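Local coordinates for protein ofchtiv-allosamidin (Ostrinia furnacalis, PDB 6JM7) that probably hydrolyses the beta-1,4 linkages of chitin as an insect chitinase of glycosyl hydrolase family 18, and is captured here with the inhibitor allosamidin, at residues V247-R252 with I342-I347. Numbering follows the deposited sequence.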
loop_
_atom_site.group_PDB
_atom_site.type_symbol
_atom_site.label_atom_id
_atom_site.label_comp_id
_atom_site.label_asym_id
_atom_site.label_seq_id
_atom_site.Cartn_x
_atom_site.Cartn_y
_atom_site.Cartn_z
ATOM N N VAL A 247 4.558 -3.142 2.192
ATOM C CA VAL A 247 5.238 -2.543 3.342
ATOM C C VAL A 247 4.921 -1.059 3.383
ATOM O O VAL A 247 4.664 -0.424 2.349
ATOM C CB VAL A 247 6.765 -2.740 3.278
ATOM C CG1 VAL A 247 7.111 -4.229 3.221
ATOM C CG2 VAL A 247 7.358 -1.991 2.074
ATOM N N PRO A 248 4.896 -0.479 4.596
ATOM C CA PRO A 248 4.565 0.950 4.732
ATOM C C PRO A 248 5.778 1.858 4.815
ATOM O O PRO A 248 6.741 1.553 5.523
ATOM C CB PRO A 248 3.788 0.988 6.051
ATOM C CG PRO A 248 4.500 -0.072 6.889
ATOM C CD PRO A 248 4.958 -1.153 5.912
ATOM N N PHE A 249 5.719 3.003 4.135
ATOM C CA PHE A 249 6.698 4.072 4.303
ATOM C C PHE A 249 6.149 5.182 5.190
ATOM O O PHE A 249 6.427 6.365 4.968
ATOM C CB PHE A 249 7.102 4.647 2.945
ATOM C CG PHE A 249 8.071 3.796 2.152
ATOM C CD1 PHE A 249 8.316 2.464 2.462
ATOM C CD2 PHE A 249 8.736 4.362 1.068
ATOM C CE1 PHE A 249 9.220 1.720 1.697
ATOM C CE2 PHE A 249 9.632 3.630 0.310
ATOM C CZ PHE A 249 9.873 2.306 0.624
ATOM N N TYR A 250 5.325 4.812 6.157
ATOM C CA TYR A 250 4.667 5.756 7.036
ATOM C C TYR A 250 4.467 5.046 8.356
ATOM O O TYR A 250 4.611 3.827 8.459
ATOM C CB TYR A 250 3.321 6.218 6.467
ATOM C CG TYR A 250 2.325 5.088 6.305
ATOM C CD1 TYR A 250 2.321 4.303 5.160
ATOM C CD2 TYR A 250 1.377 4.815 7.293
ATOM C CE1 TYR A 250 1.410 3.272 4.996
ATOM C CE2 TYR A 250 0.462 3.783 7.135
ATOM C CZ TYR A 250 0.486 3.020 5.986
ATOM O OH TYR A 250 -0.414 1.994 5.825
ATOM N N GLY A 251 4.118 5.826 9.368
ATOM C CA GLY A 251 3.722 5.289 10.648
ATOM C C GLY A 251 2.367 5.830 11.063
ATOM O O GLY A 251 1.758 6.647 10.366
ATOM N N ARG A 252 1.910 5.350 12.211
ATOM C CA ARG A 252 0.631 5.780 12.748
ATOM C C ARG A 252 0.826 6.255 14.177
ATOM O O ARG A 252 1.673 5.740 14.911
ATOM C CB ARG A 252 -0.426 4.668 12.647
ATOM C CG ARG A 252 -0.719 4.303 11.195
ATOM C CD ARG A 252 -1.986 3.475 11.039
ATOM N NE ARG A 252 -2.448 3.539 9.651
ATOM C CZ ARG A 252 -3.141 4.554 9.138
ATOM N NH1 ARG A 252 -3.476 5.586 9.894
ATOM N NH2 ARG A 252 -3.510 4.532 7.863
ATOM N N ILE A 342 7.958 -6.939 -3.313
ATOM C CA ILE A 342 7.562 -5.999 -2.273
ATOM C C ILE A 342 6.781 -4.872 -2.929
ATOM O O ILE A 342 7.190 -4.353 -3.974
ATOM C CB ILE A 342 8.798 -5.436 -1.541
ATOM C CG1 ILE A 342 9.551 -6.549 -0.804
ATOM C CG2 ILE A 342 8.426 -4.290 -0.596
ATOM C CD1 ILE A 342 8.793 -7.125 0.373
ATOM N N MET A 343 5.659 -4.500 -2.319
ATOM C CA MET A 343 4.878 -3.333 -2.701
ATOM C C MET A 343 4.987 -2.317 -1.575
ATOM O O MET A 343 5.021 -2.693 -0.403
ATOM C CB MET A 343 3.407 -3.717 -2.939
ATOM C CG MET A 343 2.405 -2.584 -2.809
ATOM S SD MET A 343 0.725 -3.235 -2.948
ATOM C CE MET A 343 0.345 -3.600 -1.237
ATOM N N LEU A 344 5.088 -1.036 -1.913
ATOM C CA LEU A 344 5.225 -0.023 -0.876
ATOM C C LEU A 344 4.188 1.076 -1.035
ATOM O O LEU A 344 3.944 1.568 -2.143
ATOM C CB LEU A 344 6.627 0.572 -0.883
ATOM C CG LEU A 344 7.081 1.003 -2.272
ATOM C CD1 LEU A 344 6.847 2.489 -2.502
ATOM C CD2 LEU A 344 8.530 0.624 -2.436
ATOM N N TRP A 345 3.571 1.439 0.083
ATOM C CA TRP A 345 2.787 2.661 0.199
ATOM C C TRP A 345 3.524 3.589 1.148
ATOM O O TRP A 345 3.581 3.312 2.349
ATOM C CB TRP A 345 1.379 2.401 0.740
ATOM C CG TRP A 345 0.626 3.672 0.675
ATOM C CD1 TRP A 345 0.625 4.678 1.600
ATOM C CD2 TRP A 345 -0.152 4.140 -0.431
ATOM N NE1 TRP A 345 -0.131 5.734 1.143
ATOM C CE2 TRP A 345 -0.618 5.425 -0.099
ATOM C CE3 TRP A 345 -0.504 3.590 -1.666
ATOM C CZ2 TRP A 345 -1.432 6.163 -0.954
ATOM C CZ3 TRP A 345 -1.305 4.317 -2.509
ATOM C CH2 TRP A 345 -1.763 5.594 -2.152
ATOM N N SER A 346 4.067 4.698 0.645
ATOM C CA SER A 346 4.117 5.093 -0.754
ATOM C C SER A 346 5.453 5.832 -0.934
ATOM O O SER A 346 6.088 6.222 0.053
ATOM C CB SER A 346 2.925 5.981 -1.124
ATOM O OG SER A 346 2.802 7.038 -0.189
ATOM N N ILE A 347 5.889 6.005 -2.185
ATOM C CA ILE A 347 7.262 6.451 -2.424
ATOM C C ILE A 347 7.496 7.863 -1.894
ATOM O O ILE A 347 8.599 8.182 -1.433
ATOM C CB ILE A 347 7.598 6.326 -3.930
ATOM C CG1 ILE A 347 9.104 6.502 -4.162
ATOM C CG2 ILE A 347 6.773 7.294 -4.787
ATOM C CD1 ILE A 347 9.568 6.194 -5.603
#
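The F249 ring lies with one face over L344, whose CB sits 4.1 Å from the F249 ring centroid in a CH-pi contact, while L344 CD2 touches F249 CZ at 3.7 Å. The segments belong to parallel strands 243-256 and 341-345 of the family 18 TIM barrel. F249 CG stands anti to its carbonyl carbon (chi1 -77°), swinging the ring beside L344 and against M327, L363 and I367 of the surrounding helices. Replacing F249 by alanine is likely to open a gap against these helices and to leave L344 without its aromatic cover. Alongside, V247 CG2 meets I342 CG2 at 3.7 Å. V247 N bonds to M343 O, W345 N to V247 O. On the barrel's inner side, the Y250 and W345 rings stand nearly perpendicular (85°), Y250 CE1 approaching the indole edge at W345 CD1 (3.8 Å); Y250 OH hydrogen-bonds D194. A cis peptide joins W345 to S346 at the strand end, consistent with the family 18 tryptophan whose indole floors the substrate cleft. W345 O receives F249 N in an almost straight bond of 2.8 Å, the donor above the carbonyl plane, and meets the Y250 ring edge at CD1, 3.2 Å away.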